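Side-chain contacts in caspase Nc (Drosophila melanogaster, PDB 2FP3), which cleaves proteins as a cysteine protease, an initiator caspase that feeds the activation cascade of apoptosis, including steroid-driven cell death during metamorphosis: residues R77-I80 / G81-K84; H91-Q94 / E95-F98. The protein carries 2 engineered substitutions. All blocks are in the same frame, centred on the assembly; numbering follows the deposited sequence.

Interaction 1. Residues R77-I80 / G81-K84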
ATOM      1  N   ARG A  77       2.648  13.467 -19.269  1.00112.29           N
ATOM      2  CA  ARG A  77       2.885  13.010 -17.907  1.00110.92           C
ATOM      3  C   ARG A  77       2.742  11.495 -17.809  1.00110.08           C
ATOM      4  O   ARG A  77       2.700  10.936 -16.713  1.00103.90           O
ATOM      5  CB  ARG A  77       1.902  13.678 -16.945  1.00108.75           C
ATOM      6  CG  ARG A  77       1.848  15.191 -17.055  1.00106.89           C
ATOM      7  CD  ARG A  77       1.170  15.804 -15.844  1.00102.58           C
ATOM      8  NE  ARG A  77       1.970  15.619 -14.636  1.00 97.75           N
ATOM      9  CZ  ARG A  77       1.634  16.082 -13.436  1.00 95.39           C
ATOM     10  NH1 ARG A  77       0.505  16.761 -13.279  1.00 93.53           N
ATOM     11  NH2 ARG A  77       2.429  15.871 -12.394  1.00 92.28           N
ATOM     12  N   ARG A  78       2.667  10.837 -18.961  1.00106.89           N
ATOM     13  CA  ARG A  78       2.529   9.388 -19.010  1.00110.19           C
ATOM     14  C   ARG A  78       3.611   8.698 -18.186  1.00108.18           C
ATOM     15  O   ARG A  78       4.780   8.701 -18.563  1.00110.22           O
ATOM     16  CB  ARG A  78       2.608   8.905 -20.458  1.00116.01           C
ATOM     17  CG  ARG A  78       2.574   7.396 -20.606  1.00120.61           C
ATOM     18  CD  ARG A  78       2.725   6.984 -22.057  1.00124.71           C
ATOM     19  NE  ARG A  78       2.731   5.534 -22.215  1.00128.19           N
ATOM     20  CZ  ARG A  78       2.848   4.914 -23.384  1.00130.15           C
ATOM     21  NH1 ARG A  78       2.968   5.619 -24.501  1.00131.21           N
ATOM     22  NH2 ARG A  78       2.843   3.590 -23.438  1.00131.20           N
ATOM     23  N   ARG A  79       3.213   8.106 -17.064  1.00102.25           N
ATOM     24  CA  ARG A  79       4.148   7.406 -16.188  1.00 95.59           C
ATOM     25  C   ARG A  79       4.629   6.102 -16.816  1.00 94.96           C
ATOM     26  O   ARG A  79       4.070   5.037 -16.559  1.00 94.11           O
ATOM     27  CB  ARG A  79       3.489   7.106 -14.839  1.00 89.31           C
ATOM     28  CG  ARG A  79       3.307   8.320 -13.940  1.00 81.59           C
ATOM     29  CD  ARG A  79       2.569   7.953 -12.657  1.00 77.22           C
ATOM     30  NE  ARG A  79       3.157   6.781 -12.013  1.00 72.64           N
ATOM     31  CZ  ARG A  79       2.480   5.675 -11.722  1.00 71.86           C
ATOM     32  NH1 ARG A  79       1.190   5.591 -12.011  1.00 70.22           N
ATOM     33  NH2 ARG A  79       3.099   4.642 -11.163  1.00 72.38           N
ATOM     34  N   ILE A  80       5.668   6.193 -17.640  1.00 95.52           N
ATOM     35  CA  ILE A  80       6.220   5.017 -18.300  1.00101.04           C
ATOM     36  C   ILE A  80       7.029   4.190 -17.305  1.00 97.71           C
ATOM     37  O   ILE A  80       7.886   4.717 -16.597  1.00 93.06           O
ATOM     38  CB  ILE A  80       7.115   5.417 -19.495  1.00104.43           C
ATOM     39  CG1 ILE A  80       6.264   6.123 -20.556  1.00109.57           C
ATOM     40  CG2 ILE A  80       7.794   4.181 -20.081  1.00109.76           C
ATOM     41  CD1 ILE A  80       7.026   6.523 -21.801  1.00113.75           C
ATOM     42  N   GLY A  81       6.744   2.893 -17.258  1.00 94.16           N
ATOM     43  CA  GLY A  81       7.435   2.011 -16.335  1.00 93.82           C
ATOM     44  C   GLY A  81       6.537   1.645 -15.165  1.00 90.56           C
ATOM     45  O   GLY A  81       6.888   0.814 -14.328  1.00 92.70           O
ATOM     46  N   ALA A  82       5.364   2.271 -15.114  1.00 83.00           N
ATOM     47  CA  ALA A  82       4.402   2.028 -14.047  1.00 74.20           C
ATOM     48  C   ALA A  82       3.923   0.582 -14.013  1.00 73.76           C
ATOM     49  O   ALA A  82       3.801  -0.011 -12.937  1.00 77.90           O
ATOM     50  CB  ALA A  82       3.212   2.969 -14.199  1.00 58.80           C
ATOM     51  N   GLU A  83       3.644   0.012 -15.183  1.00 79.51           N
ATOM     52  CA  GLU A  83       3.175  -1.367 -15.244  1.00 83.04           C
ATOM     53  C   GLU A  83       4.168  -2.304 -14.571  1.00 75.26           C
ATOM     54  O   GLU A  83       3.796  -3.372 -14.086  1.00 72.76           O
ATOM     55  CB  GLU A  83       2.940  -1.805 -16.696  1.00 96.19           C
ATOM     56  CG  GLU A  83       4.156  -1.730 -17.603  1.00116.78           C
ATOM     57  CD  GLU A  83       4.638  -0.310 -17.821  1.00127.36           C
ATOM     58  OE1 GLU A  83       3.823   0.545 -18.228  1.00132.84           O
ATOM     59  OE2 GLU A  83       5.837  -0.051 -17.588  1.00133.44           O
ATOM     60  N   LYS A  84       5.430  -1.898 -14.531  1.00 68.62           N
ATOM     61  CA  LYS A  84       6.458  -2.714 -13.900  1.00 65.32           C
ATOM     62  C   LYS A  84       6.148  -2.833 -12.410  1.00 60.76           C
ATOM     63  O   LYS A  84       6.442  -3.851 -11.779  1.00 61.83           O
ATOM     64  CB  LYS A  84       7.839  -2.076 -14.099  1.00 67.56           C
ATOM     65  CG  LYS A  84       9.009  -3.060 -14.082  1.00 70.86           C
ATOM     66  CD  LYS A  84       9.181  -3.762 -12.739  1.00 74.83           C
ATOM     67  CE  LYS A  84      10.408  -4.667 -12.753  1.00 76.19           C
ATOM     68  NZ  LYS A  84      10.649  -5.338 -11.449  1.00 76.49           N
TER
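The guanidinium of R79 lies flat over the methyl of A82: CB of A82 stands 3.4 Å above the guanidinium plane, displaced toward the rim, and its nearest atom there is R79 NH2, 3.5 Å away. The R79 side chain bends at chi3 (50°), which brings the guanidinium over A82. The same methyl also touches the R79 carbonyl, with A82 CB 3.3 Å from R79 O. Between these two residues the chain makes a type II beta turn, R79 to A82, closed by a weak hydrogen bond from A82 N to R79 O (3.4 Å). G81 sits in the turn's third position with phi 105°, a backbone angle natural to glycine, and the turn delivers the chain into helix 82-95 of the caspase domain. I80 directs its CB away from 81-84. The R79 head is buried, and NH1 is hydrogen-bonded to N68 OD1, while F183 offers its ring for a cation-pi contact. R79 also packs on M135 and H137 of strand 130-139; it is probably the S1-pocket arginine that receives the P1 aspartate of substrates, as in other caspases.

Interaction 2. Residues H91-Q94 / E95-F98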
ATOM      1  N   HIS A  91       2.645  -9.823  -8.008  1.00 45.11           N
ATOM      2  CA  HIS A  91       3.443 -10.999  -7.700  1.00 47.46           C
ATOM      3  C   HIS A  91       3.634 -11.162  -6.185  1.00 48.38           C
ATOM      4  O   HIS A  91       3.345 -12.218  -5.620  1.00 50.95           O
ATOM      5  CB  HIS A  91       4.815 -10.907  -8.369  1.00 47.67           C
ATOM      6  CG  HIS A  91       5.799 -11.899  -7.837  1.00 44.43           C
ATOM      7  ND1 HIS A  91       5.657 -13.257  -8.023  1.00 44.32           N
ATOM      8  CD2 HIS A  91       6.896 -11.736  -7.063  1.00 42.58           C
ATOM      9  CE1 HIS A  91       6.624 -13.889  -7.381  1.00 43.24           C
ATOM     10  NE2 HIS A  91       7.388 -12.989  -6.790  1.00 44.38           N
ATOM     11  N   LEU A  92       4.126 -10.113  -5.537  1.00 46.95           N
ATOM     12  CA  LEU A  92       4.367 -10.138  -4.098  1.00 43.91           C
ATOM     13  C   LEU A  92       3.144 -10.509  -3.266  1.00 44.14           C
ATOM     14  O   LEU A  92       3.244 -11.315  -2.324  1.00 44.19           O
ATOM     15  CB  LEU A  92       4.874  -8.777  -3.619  1.00 42.16           C
ATOM     16  CG  LEU A  92       4.901  -8.585  -2.099  1.00 39.40           C
ATOM     17  CD1 LEU A  92       5.909  -9.536  -1.493  1.00 33.89           C
ATOM     18  CD2 LEU A  92       5.261  -7.137  -1.764  1.00 37.58           C
ATOM     19  N   PHE A  93       1.994  -9.922  -3.591  1.00 42.57           N
ATOM     20  CA  PHE A  93       0.808 -10.219  -2.811  1.00 40.92           C
ATOM     21  C   PHE A  93       0.165 -11.559  -3.125  1.00 41.85           C
ATOM     22  O   PHE A  93      -0.595 -12.089  -2.305  1.00 41.82           O
ATOM     23  CB  PHE A  93      -0.186  -9.050  -2.873  1.00 38.68           C
ATOM     24  CG  PHE A  93       0.251  -7.873  -2.042  1.00 36.28           C
ATOM     25  CD1 PHE A  93       1.019  -6.855  -2.598  1.00 34.06           C
ATOM     26  CD2 PHE A  93       0.020  -7.856  -0.668  1.00 35.15           C
ATOM     27  CE1 PHE A  93       1.561  -5.848  -1.802  1.00 32.78           C
ATOM     28  CE2 PHE A  93       0.560  -6.850   0.140  1.00 35.29           C
ATOM     29  CZ  PHE A  93       1.337  -5.845  -0.434  1.00 32.85           C
ATOM     30  N   GLN A  94       0.474 -12.122  -4.291  1.00 42.29           N
ATOM     31  CA  GLN A  94      -0.044 -13.452  -4.612  1.00 42.27           C
ATOM     32  C   GLN A  94       0.680 -14.436  -3.698  1.00 43.18           C
ATOM     33  O   GLN A  94       0.088 -15.388  -3.206  1.00 43.33           O
ATOM     34  CB  GLN A  94       0.229 -13.827  -6.061  1.00 44.22           C
ATOM     35  CG  GLN A  94      -0.724 -13.189  -7.046  1.00 49.18           C
ATOM     36  CD  GLN A  94      -0.597 -13.782  -8.429  1.00 52.18           C
ATOM     37  OE1 GLN A  94       0.509 -13.910  -8.968  1.00 53.95           O
ATOM     38  NE2 GLN A  94      -1.732 -14.146  -9.022  1.00 55.25           N
ATOM     39  N   GLU A  95       1.964 -14.182  -3.463  1.00 43.31           N
ATOM     40  CA  GLU A  95       2.766 -15.029  -2.602  1.00 43.24           C
ATOM     41  C   GLU A  95       2.386 -14.808  -1.140  1.00 44.12           C
ATOM     42  O   GLU A  95       2.672 -15.651  -0.281  1.00 43.52           O
ATOM     43  CB  GLU A  95       4.250 -14.737  -2.824  1.00 44.59           C
ATOM     44  CG  GLU A  95       4.664 -14.852  -4.281  1.00 48.92           C
ATOM     45  CD  GLU A  95       4.569 -16.275  -4.815  1.00 49.93           C
ATOM     46  OE1 GLU A  95       4.395 -16.439  -6.042  1.00 50.19           O
ATOM     47  OE2 GLU A  95       4.681 -17.229  -4.019  1.00 50.67           O
ATOM     48  N   LEU A  96       1.758 -13.674  -0.840  1.00 44.00           N
ATOM     49  CA  LEU A  96       1.324 -13.437   0.535  1.00 42.73           C
ATOM     50  C   LEU A  96      -0.096 -13.985   0.657  1.00 39.82           C
ATOM     51  O   LEU A  96      -0.734 -13.889   1.698  1.00 38.37           O
ATOM     52  CB  LEU A  96       1.348 -11.942   0.882  1.00 45.74           C
ATOM     53  CG  LEU A  96       2.710 -11.246   0.841  1.00 50.13           C
ATOM     54  CD1 LEU A  96       2.576  -9.835   1.384  1.00 50.88           C
ATOM     55  CD2 LEU A  96       3.715 -12.022   1.656  1.00 51.61           C
ATOM     56  N   ASN A  97      -0.579 -14.562  -0.436  1.00 39.41           N
ATOM     57  CA  ASN A  97      -1.902 -15.150  -0.489  1.00 41.81           C
ATOM     58  C   ASN A  97      -3.047 -14.159  -0.292  1.00 42.24           C
ATOM     59  O   ASN A  97      -4.033 -14.484   0.359  1.00 39.04           O
ATOM     60  CB  ASN A  97      -2.011 -16.261   0.545  1.00 46.46           C
ATOM     61  CG  ASN A  97      -0.917 -17.294   0.399  1.00 52.84           C
ATOM     62  OD1 ASN A  97       0.060 -17.297   1.157  1.00 55.41           O
ATOM     63  ND2 ASN A  97      -1.065 -18.172  -0.588  1.00 53.36           N
ATOM     64  N   PHE A  98      -2.908 -12.957  -0.845  1.00 40.07           N
ATOM     65  CA  PHE A  98      -3.946 -11.936  -0.748  1.00 39.02           C
ATOM     66  C   PHE A  98      -4.895 -12.058  -1.926  1.00 39.90           C
ATOM     67  O   PHE A  98      -4.533 -12.586  -2.975  1.00 39.83           O
ATOM     68  CB  PHE A  98      -3.354 -10.516  -0.813  1.00 39.12           C
ATOM     69  CG  PHE A  98      -2.990  -9.935   0.519  1.00 37.31           C
ATOM     70  CD1 PHE A  98      -3.308  -8.617   0.811  1.00 34.74           C
ATOM     71  CD2 PHE A  98      -2.322 -10.693   1.472  1.00 39.59           C
ATOM     72  CE1 PHE A  98      -2.965  -8.048   2.037  1.00 36.77           C
ATOM     73  CE2 PHE A  98      -1.968 -10.135   2.711  1.00 41.21           C
ATOM     74  CZ  PHE A  98      -2.293  -8.804   2.993  1.00 37.60           C
TER
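F93 and F98 meet edge to face, as a tilted T-shape, at the end of helix 82-95: the edge of F93 is turned to the face of F98, with centroids 5.2 Å apart and planes at 60°. CD2 of F93 is the bump, sitting over one face of F98 near its rim, 3.7 Å from F98 CD1. The two side chains run side by side and point the same way. L96 CD1 sits obliquely against the F93 ring, 3.8 Å from F93 CE2. L96 CG rests near L92 as well, 4.3 Å from L92 CD1, so the one leucine side chain fits into the groove between L92 and F93. What brings F98 back alongside F93 is a Schellman motif: N97 takes a positive phi of 64°, and F98 N reaches F93 O in a nearly straight hydrogen bond of 2.9 Å, while N97 N bonds to Q94 O. This ends the helix of a beta-alpha-beta crossover in the caspase domain: the chain enters strand 98-103, and both phenylalanines pack on L64 of the neighbouring parallel strand 62-68. Round the helix, H91 shows a ring face to E95. CG of E95 lies over that face in a CH-pi contact, 4.2 Å from the ring centroid. Chi1 of H91 (166°) turns the imidazole away from its own backbone N and on toward E95, and its two nitrogens are hydrogen-bonded to the carbonyls of V31 and P34. Q94 NE2 bonds to G29 O in the same N-terminal segment.

Overall arrangement
Interactions 1 and 2 bracket one helix, 82-95: the first lies where the chain turns into it, the second where it leaves for strand 98-103. Their centres are 22 Å apart and their nearest atoms about 8 Å, so they do not touch. Interaction 1 is the one beside the catalytic machinery. The side chain of R79 comes within about 3 Å of that of H137, the probable catalytic histidine, and about 12 Å from that of A184, an engineered residue at the inferred active-site position; R77 O accepts a hydrogen bond from H137 NE2. Interaction 2 lies away from these sites, set between strand 62-68 and helix 251-266.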